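Local coordinates for protein TRAP dicarboxylate transporter, DctP subunit (Ochrobactrum anthropi, PDB 4P47) that probably binds a small organic acid in the periplasm and delivers it to a TRAP-type membrane transporter, at residues Glu198-Thr201 and Ala202-Gly206; Glu266-Asp269 and Tyr270-Val274; Glu299-Thr302 and Arg303-Ala307. All blocks are in the same frame, centred on the assembly; numbering follows the deposited sequence.

Contact 1: residues Glu198-Thr201 and Ala202-Gly206; sequences ELYT and ALETG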
loop_
_atom_site.group_PDB
_atom_site.type_symbol
_atom_site.label_atom_id
_atom_site.label_comp_id
_atom_site.label_asym_id
_atom_site.label_seq_id
_atom_site.Cartn_x
_atom_site.Cartn_y
_atom_site.Cartn_z
ATOM N N GLU A 198 -11.791 1.409 -17.800
ATOM C CA GLU A 198 -13.199 1.650 -18.075
ATOM C C GLU A 198 -13.915 2.416 -16.963
ATOM O O GLU A 198 -15.073 2.806 -17.114
ATOM C CB GLU A 198 -13.922 0.326 -18.326
ATOM C CG GLU A 198 -13.400 -0.379 -19.565
ATOM C CD GLU A 198 -13.975 -1.748 -19.796
ATOM O OE1 GLU A 198 -14.718 -2.275 -18.947
ATOM O OE2 GLU A 198 -13.645 -2.315 -20.852
ATOM N N LEU A 199 -13.217 2.651 -15.853
ATOM C CA LEU A 199 -13.837 3.138 -14.634
ATOM C C LEU A 199 -14.356 4.577 -14.728
ATOM O O LEU A 199 -15.473 4.844 -14.306
ATOM C CB LEU A 199 -12.859 2.981 -13.455
ATOM C CG LEU A 199 -13.366 3.373 -12.057
ATOM C CD1 LEU A 199 -14.731 2.782 -11.749
ATOM C CD2 LEU A 199 -12.331 2.953 -11.006
ATOM N N TYR A 200 -13.565 5.506 -15.259
ATOM C CA TYR A 200 -14.046 6.885 -15.402
ATOM C C TYR A 200 -15.405 6.923 -16.117
ATOM O O TYR A 200 -16.358 7.581 -15.678
ATOM C CB TYR A 200 -13.039 7.752 -16.171
ATOM C CG TYR A 200 -13.563 9.151 -16.434
ATOM C CD1 TYR A 200 -14.426 9.387 -17.494
ATOM C CD2 TYR A 200 -13.206 10.225 -15.623
ATOM C CE1 TYR A 200 -14.933 10.640 -17.734
ATOM C CE2 TYR A 200 -13.703 11.482 -15.876
ATOM C CZ TYR A 200 -14.565 11.677 -16.938
ATOM O OH TYR A 200 -15.069 12.943 -17.183
ATOM N N THR A 201 -15.506 6.203 -17.229
ATOM C CA THR A 201 -16.709 6.269 -18.052
ATOM C C THR A 201 -17.869 5.558 -17.369
ATOM O O THR A 201 -19.010 6.015 -17.454
ATOM C CB THR A 201 -16.485 5.703 -19.471
ATOM O OG1 THR A 201 -15.326 6.313 -20.050
ATOM C CG2 THR A 201 -17.675 5.988 -20.349
ATOM N N ALA A 202 -17.606 4.454 -16.669
ATOM C CA ALA A 202 -18.670 3.791 -15.917
ATOM C C ALA A 202 -19.186 4.676 -14.777
ATOM O O ALA A 202 -20.371 4.674 -14.478
ATOM C CB ALA A 202 -18.220 2.427 -15.400
ATOM N N LEU A 203 -18.292 5.438 -14.143
ATOM C CA LEU A 203 -18.719 6.414 -13.144
ATOM C C LEU A 203 -19.527 7.537 -13.785
ATOM O O LEU A 203 -20.521 7.991 -13.239
ATOM C CB LEU A 203 -17.522 6.993 -12.385
ATOM C CG LEU A 203 -16.729 6.004 -11.514
ATOM C CD1 LEU A 203 -15.442 6.637 -11.078
ATOM C CD2 LEU A 203 -17.520 5.532 -10.324
ATOM N N GLU A 204 -19.089 7.977 -14.954
ATOM C CA GLU A 204 -19.815 9.031 -15.667
ATOM C C GLU A 204 -21.243 8.594 -16.000
ATOM O O GLU A 204 -22.185 9.356 -15.788
ATOM C CB GLU A 204 -19.073 9.376 -16.934
ATOM C CG GLU A 204 -19.666 10.548 -17.678
ATOM C CD GLU A 204 -18.929 10.875 -18.978
ATOM O OE1 GLU A 204 -18.093 10.077 -19.465
ATOM O OE2 GLU A 204 -19.228 11.958 -19.527
ATOM N N THR A 205 -21.421 7.384 -16.515
ATOM C CA THR A 205 -22.762 6.941 -16.915
ATOM C C THR A 205 -23.598 6.559 -15.701
ATOM O O THR A 205 -24.831 6.514 -15.774
ATOM C CB THR A 205 -22.740 5.745 -17.898
ATOM O OG1 THR A 205 -22.245 4.589 -17.234
ATOM C CG2 THR A 205 -21.872 6.028 -19.116
ATOM N N GLY A 206 -22.944 6.303 -14.576
ATOM C CA GLY A 206 -23.659 5.971 -13.359
ATOM C C GLY A 206 -23.952 4.501 -13.136
ATOM O O GLY A 206 -24.605 4.144 -12.168
HETATM O O HOH W 1 -17.527 14.107 -17.556
#

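Contact 2: residues Glu266-Asp269 and Tyr270-Val274; sequences EARD and YQRKV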
loop_
_atom_site.group_PDB
_atom_site.type_symbol
_atom_site.label_atom_id
_atom_site.label_comp_id
_atom_site.label_asym_id
_atom_site.label_seq_id
_atom_site.Cartn_x
_atom_site.Cartn_y
_atom_site.Cartn_z
ATOM N N GLU A 266 17.177 4.374 4.453
ATOM C CA GLU A 266 17.273 5.805 4.357
ATOM C C GLU A 266 16.274 6.312 3.299
ATOM O O GLU A 266 15.549 7.285 3.528
ATOM C CB GLU A 266 18.717 6.253 4.056
ATOM C CG GLU A 266 18.869 7.772 4.032
ATOM C CD GLU A 266 20.280 8.260 3.776
ATOM O OE1 GLU A 266 21.217 7.447 3.725
ATOM O OE2 GLU A 266 20.414 9.487 3.581
ATOM N N ALA A 267 16.193 5.641 2.150
ATOM C CA ALA A 267 15.253 6.050 1.114
ATOM C C ALA A 267 13.810 5.898 1.593
ATOM O O ALA A 267 12.955 6.690 1.231
ATOM C CB ALA A 267 15.477 5.282 -0.172
ATOM N N ARG A 268 13.545 4.889 2.403
ATOM C CA ARG A 268 12.224 4.682 2.979
ATOM C C ARG A 268 11.705 5.917 3.688
ATOM O O ARG A 268 10.581 6.362 3.441
ATOM C CB ARG A 268 12.261 3.514 3.968
ATOM C CG ARG A 268 11.025 3.373 4.838
ATOM C CD ARG A 268 11.256 2.382 5.947
ATOM N NE ARG A 268 12.063 2.981 7.013
ATOM C CZ ARG A 268 12.630 2.305 7.995
ATOM N NH1 ARG A 268 12.540 0.995 8.070
ATOM N NH2 ARG A 268 13.328 2.973 8.904
ATOM N N ASP A 269 12.508 6.471 4.592
ATOM C CA ASP A 269 12.022 7.577 5.418
ATOM C C ASP A 269 11.753 8.787 4.534
ATOM O O ASP A 269 10.762 9.513 4.710
ATOM C CB ASP A 269 13.029 7.962 6.496
ATOM C CG ASP A 269 13.301 6.846 7.479
ATOM O OD1 ASP A 269 12.536 5.862 7.523
ATOM O OD2 ASP A 269 14.310 6.988 8.225
ATOM N N TYR A 270 12.619 8.996 3.552
ATOM C CA TYR A 270 12.465 10.078 2.605
ATOM C C TYR A 270 11.229 9.874 1.723
ATOM O O TYR A 270 10.469 10.813 1.478
ATOM C CB TYR A 270 13.741 10.150 1.745
ATOM C CG TYR A 270 13.681 11.003 0.513
ATOM C CD1 TYR A 270 13.861 12.378 0.571
ATOM C CD2 TYR A 270 13.479 10.425 -0.718
ATOM C CE1 TYR A 270 13.814 13.156 -0.590
ATOM C CE2 TYR A 270 13.438 11.170 -1.855
ATOM C CZ TYR A 270 13.599 12.524 -1.799
ATOM O OH TYR A 270 13.555 13.230 -2.985
ATOM N N GLN A 271 11.048 8.657 1.225
ATOM C CA GLN A 271 9.938 8.339 0.325
ATOM C C GLN A 271 8.597 8.591 1.032
ATOM O O GLN A 271 7.645 9.120 0.444
ATOM C CB GLN A 271 10.021 6.880 -0.141
ATOM C CG GLN A 271 9.017 6.516 -1.223
ATOM C CD GLN A 271 7.638 6.168 -0.698
ATOM O OE1 GLN A 271 7.482 5.692 0.416
ATOM N NE2 GLN A 271 6.625 6.386 -1.524
ATOM N N ARG A 272 8.504 8.216 2.300
ATOM C CA ARG A 272 7.272 8.372 3.056
ATOM C C ARG A 272 6.982 9.859 3.241
ATOM O O ARG A 272 5.836 10.287 3.129
ATOM C CB ARG A 272 7.397 7.668 4.404
ATOM C CG ARG A 272 7.296 6.157 4.315
ATOM C CD ARG A 272 7.754 5.537 5.605
ATOM N NE ARG A 272 7.495 4.119 5.672
ATOM C CZ ARG A 272 7.899 3.349 6.683
ATOM N NH1 ARG A 272 8.677 3.849 7.637
ATOM N NH2 ARG A 272 7.578 2.067 6.724
ATOM N N LYS A 273 8.003 10.666 3.510
ATOM C CA LYS A 273 7.791 12.106 3.622
ATOM C C LYS A 273 7.295 12.713 2.310
ATOM O O LYS A 273 6.371 13.538 2.300
ATOM C CB LYS A 273 9.069 12.813 4.055
ATOM C CG LYS A 273 9.346 12.703 5.525
ATOM C CD LYS A 273 10.733 13.245 5.840
ATOM C CE LYS A 273 11.006 14.559 5.107
ATOM N NZ LYS A 273 12.458 14.870 5.052
ATOM N N VAL A 274 7.893 12.314 1.195
ATOM C CA VAL A 274 7.491 12.817 -0.103
ATOM C C VAL A 274 6.053 12.398 -0.393
ATOM O O VAL A 274 5.234 13.189 -0.880
ATOM C CB VAL A 274 8.431 12.306 -1.232
ATOM C CG1 VAL A 274 7.854 12.590 -2.605
ATOM C CG2 VAL A 274 9.811 12.935 -1.085
#

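Contact 3: residues Glu299-Thr302 and Arg303-Ala307; sequences EETT and RLRDA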
loop_
_atom_site.group_PDB
_atom_site.type_symbol
_atom_site.label_atom_id
_atom_site.label_comp_id
_atom_site.label_asym_id
_atom_site.label_seq_id
_atom_site.Cartn_x
_atom_site.Cartn_y
_atom_site.Cartn_z
ATOM N N GLU A 299 -13.928 6.781 16.535
ATOM C CA GLU A 299 -15.006 5.963 17.074
ATOM C C GLU A 299 -15.909 5.463 15.941
ATOM O O GLU A 299 -16.412 4.346 15.986
ATOM C CB GLU A 299 -15.781 6.740 18.164
ATOM C CG GLU A 299 -14.963 7.002 19.450
ATOM C CD GLU A 299 -14.012 8.198 19.342
ATOM O OE1 GLU A 299 -14.074 8.944 18.345
ATOM O OE2 GLU A 299 -13.196 8.424 20.267
ATOM N N GLU A 300 -16.077 6.254 14.894
ATOM C CA GLU A 300 -16.814 5.771 13.748
ATOM C C GLU A 300 -16.010 4.690 12.989
ATOM O O GLU A 300 -16.571 3.702 12.528
ATOM C CB GLU A 300 -17.177 6.921 12.829
ATOM C CG GLU A 300 -17.899 6.463 11.607
ATOM C CD GLU A 300 -19.172 5.673 11.890
ATOM O OE1 GLU A 300 -19.931 6.036 12.816
ATOM O OE2 GLU A 300 -19.432 4.703 11.148
ATOM N N THR A 301 -14.699 4.876 12.873
ATOM C CA THR A 301 -13.838 3.843 12.313
ATOM C C THR A 301 -13.991 2.556 13.109
ATOM O O THR A 301 -14.114 1.476 12.527
ATOM C CB THR A 301 -12.379 4.298 12.305
ATOM O OG1 THR A 301 -12.261 5.399 11.397
ATOM C CG2 THR A 301 -11.463 3.151 11.871
ATOM N N THR A 302 -13.996 2.662 14.431
ATOM C CA THR A 302 -14.143 1.480 15.258
ATOM C C THR A 302 -15.483 0.806 14.998
ATOM O O THR A 302 -15.588 -0.408 14.966
ATOM C CB THR A 302 -13.978 1.851 16.734
ATOM O OG1 THR A 302 -12.616 2.206 16.965
ATOM C CG2 THR A 302 -14.374 0.698 17.681
ATOM N N ARG A 303 -16.530 1.598 14.834
ATOM C CA ARG A 303 -17.858 1.062 14.540
ATOM C C ARG A 303 -17.850 0.247 13.231
ATOM O O ARG A 303 -18.458 -0.827 13.141
ATOM C CB ARG A 303 -18.873 2.220 14.479
ATOM C CG ARG A 303 -20.342 1.852 14.561
ATOM C CD ARG A 303 -21.236 3.120 14.733
ATOM N NE ARG A 303 -21.171 3.652 16.092
ATOM C CZ ARG A 303 -21.963 3.264 17.092
ATOM N NH1 ARG A 303 -21.822 3.788 18.301
ATOM N NH2 ARG A 303 -22.894 2.356 16.880
ATOM N N LEU A 304 -17.133 0.740 12.218
ATOM C CA LEU A 304 -17.015 0.040 10.930
ATOM C C LEU A 304 -16.173 -1.221 11.078
ATOM O O LEU A 304 -16.569 -2.313 10.632
ATOM C CB LEU A 304 -16.393 0.945 9.861
ATOM C CG LEU A 304 -17.295 2.094 9.439
ATOM C CD1 LEU A 304 -16.517 3.077 8.593
ATOM C CD2 LEU A 304 -18.519 1.602 8.690
ATOM N N ARG A 305 -15.042 -1.100 11.771
ATOM C CA ARG A 305 -14.180 -2.237 12.024
ATOM C C ARG A 305 -14.945 -3.356 12.736
ATOM O O ARG A 305 -14.867 -4.524 12.353
ATOM C CB ARG A 305 -12.991 -1.805 12.870
ATOM C CG ARG A 305 -11.958 -2.906 13.074
ATOM C CD ARG A 305 -10.854 -2.480 14.060
ATOM N NE ARG A 305 -10.122 -1.315 13.598
ATOM C CZ ARG A 305 -10.152 -0.103 14.146
ATOM N NH1 ARG A 305 -10.864 0.150 15.234
ATOM N NH2 ARG A 305 -9.434 0.860 13.603
ATOM N N ASP A 306 -15.705 -2.998 13.764
ATOM C CA ASP A 306 -16.440 -3.995 14.546
ATOM C C ASP A 306 -17.544 -4.637 13.709
ATOM O O ASP A 306 -17.819 -5.827 13.841
ATOM C CB ASP A 306 -17.015 -3.386 15.828
ATOM C CG ASP A 306 -15.932 -3.030 16.853
ATOM O OD1 ASP A 306 -14.779 -3.468 16.693
ATOM O OD2 ASP A 306 -16.252 -2.310 17.818
ATOM N N ALA A 307 -18.171 -3.868 12.825
ATOM C CA ALA A 307 -19.234 -4.395 11.988
ATOM C C ALA A 307 -18.718 -5.414 10.985
ATOM O O ALA A 307 -19.435 -6.338 10.608
ATOM C CB ALA A 307 -19.974 -3.263 11.273
HETATM O O HOH W 2 -10.315 3.507 15.440
#

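Contact 1: residues Glu198-Thr201 and Ala202-Gly206
Four successive i to i+4 backbone bonds join Glu198-Thr201 to Ala202-Gly206, from Ala202 N to Glu198 O through Thr205 N to Thr201 O, so the two segments form the last turns of one alpha helix. The helix stops at Gly206, whose positive phi of 89° is a conformation that favours glycine. Its N makes only weak bonds back to Ala202 O and Leu203 O.

On the buried side Leu199 meets Leu203 one turn on. Leu199 CD1 lies 3.8 Å from Leu203 CG, and the two side chains meet at a slant. Leu199 has its CG on the far side of CB from the backbone N (chi1 -177°), which carries its branch forward along the helix. Leu203 leans back: its CG sits 3.3 Å from Leu199 O, the same oxygen that accepts the Leu203 N-H.

On another side Tyr200 and Glu204 are paired at the same spacing. Glu204 is stretched out, and its OE1 comes 3.6 Å from Tyr200 CE1. The carboxylate and ring planes are turned 70° apart. One water links the far ends: it donates to Tyr200 OH at 2.7 Å and only weakly to Glu204 OE2 at 3.4 Å. The phenol is also hydrogen-bonded to Glu225, so its hydroxyl has a protein partner as well as the water.

At the end of the helix Thr205 CG2 packs 3.3 Å from Thr201 O. Thr205 OG1 bonds weakly to Ala202 O.

This is an i to i+4 contact within one helix, with leucines on one side and Tyr200 and Glu204 on another. Leu199 and Leu203 both rest on Gln211 of strand 210-213, Leu199 also touches Phe223, and Ala202 lies against Leu194 and Val208, in the loops that flank helix 196-205.

Contact 2: residues Glu266-Asp269 and Tyr270-Val274
Arg268 and Arg272 run alongside each other in the same direction, one helical turn apart. Arg268 CD lies over one face of the Arg272 guanidinium, 3.4 Å from Arg272 NH1. The two guanidinium planes are only 8° from parallel, and Arg268 NE is 3.6 Å from Arg272 NH1. The closeness of these like charges is probably eased by Asp269, Asp121 and Asp125.

Arg268 bends at its third torsion (chi3 77°) and turns side-on to Asp269. NE and NH2 both donate to Asp269 OD1. The NE bond is the shorter and straighter, with Arg268 NE 3.0 Å from Asp269 OD1 and an N-H...O angle of 163°. The oxygen lies in the guanidinium plane and is met on its syn side. Asp269 OD1 is also 4.4 Å from Arg272 NH1, but well out of that guanidinium plane, so only charge acts there. Arg272 instead makes salt bridges through NE to Asp121 and through NH1 to Asp125.

The backbone donors are used within the helix. Gln271 N reaches Ala267 O at 2.7 Å, while Tyr270 N makes only a weak bond to Glu266 O. Gln271 OE1 accepts from the backbone N of Glu148.

This stretch of helix 254-288 lies in a predicted coiled coil. It packs on helix 43-58 through Ala267 on Phe51 and Tyr270 on Thr46, and on strand 141-156 through Ala267, Arg268 and Gln271 on Trp147.

Contact 3: residues Glu299-Thr302 and Arg303-Ala307
Glu299-Thr302 and Arg303-Ala307 are consecutive turns of helix 298-312, joined by four i to i+4 backbone bonds from Arg303 N to Glu299 O through Asp306 N to Thr302 O. The shortest and straightest runs from Arg305 N to Thr301 O, at 2.8 Å and 170°.

Arg305 folds back along the helix with a bend at its third torsion (chi3 -61°). This brings the guanidinium beside both threonines. Its NH2 rests 3.5 Å from the methyl CG2 of Thr301, while NH1 lies 3.2 Å from Thr302 OG1, which is near the guanidinium plane. A water sits at the edge of that plane; it is 3.1 Å from Thr302 OG1 and accepts a weak bond from Arg305 NH2. The stronger partners lie beyond the segments: Arg305 NH2 donates to Phe112 O, and Thr302 OG1 is hydrogen-bonded to Pro298 O.

The bend of Glu300 at its second torsion (chi2 57°) turns the carboxylate toward Leu304 and Arg303. OE2 comes 3.8 Å from Leu304 CG. OE1 lies 3.7 Å from Arg303 CD and 4.2 Å from Arg303 NE, too far for a salt bridge. The Thr302 and Asp306 side chains run side by side, pointing the same way, with Thr302 CG2 3.5 Å from Asp306 OD2.

The charges of Glu300 and Arg303 probably add only a loose attraction to the backbone bonds. The bond from Arg305 NH2 to Phe112 O ties this helix to the loop holding Phe112.

Along the chain the contacts follow in series: contact 1 on helix 196-205, contact 2 on helix 254-288 and contact 3 on helix 298-312. None touches another. Contact 1 lies about 35 Å from contact 2 and 30 Å from contact 3, centre to centre, and contacts 2 and 3 are also about 30 Å apart. Contact 2 is nearest the middle of the chain, on the longest helix. Strand 292-295, between the helices of contacts 2 and 3, pairs with strand 229-245, which also pairs with strand 141-156, against which contact 2 packs. Strand 210-213, touched by contact 1, pairs with 141-156 too. One mixed sheet thus links these local helix contacts, spread over the solute-binding fold.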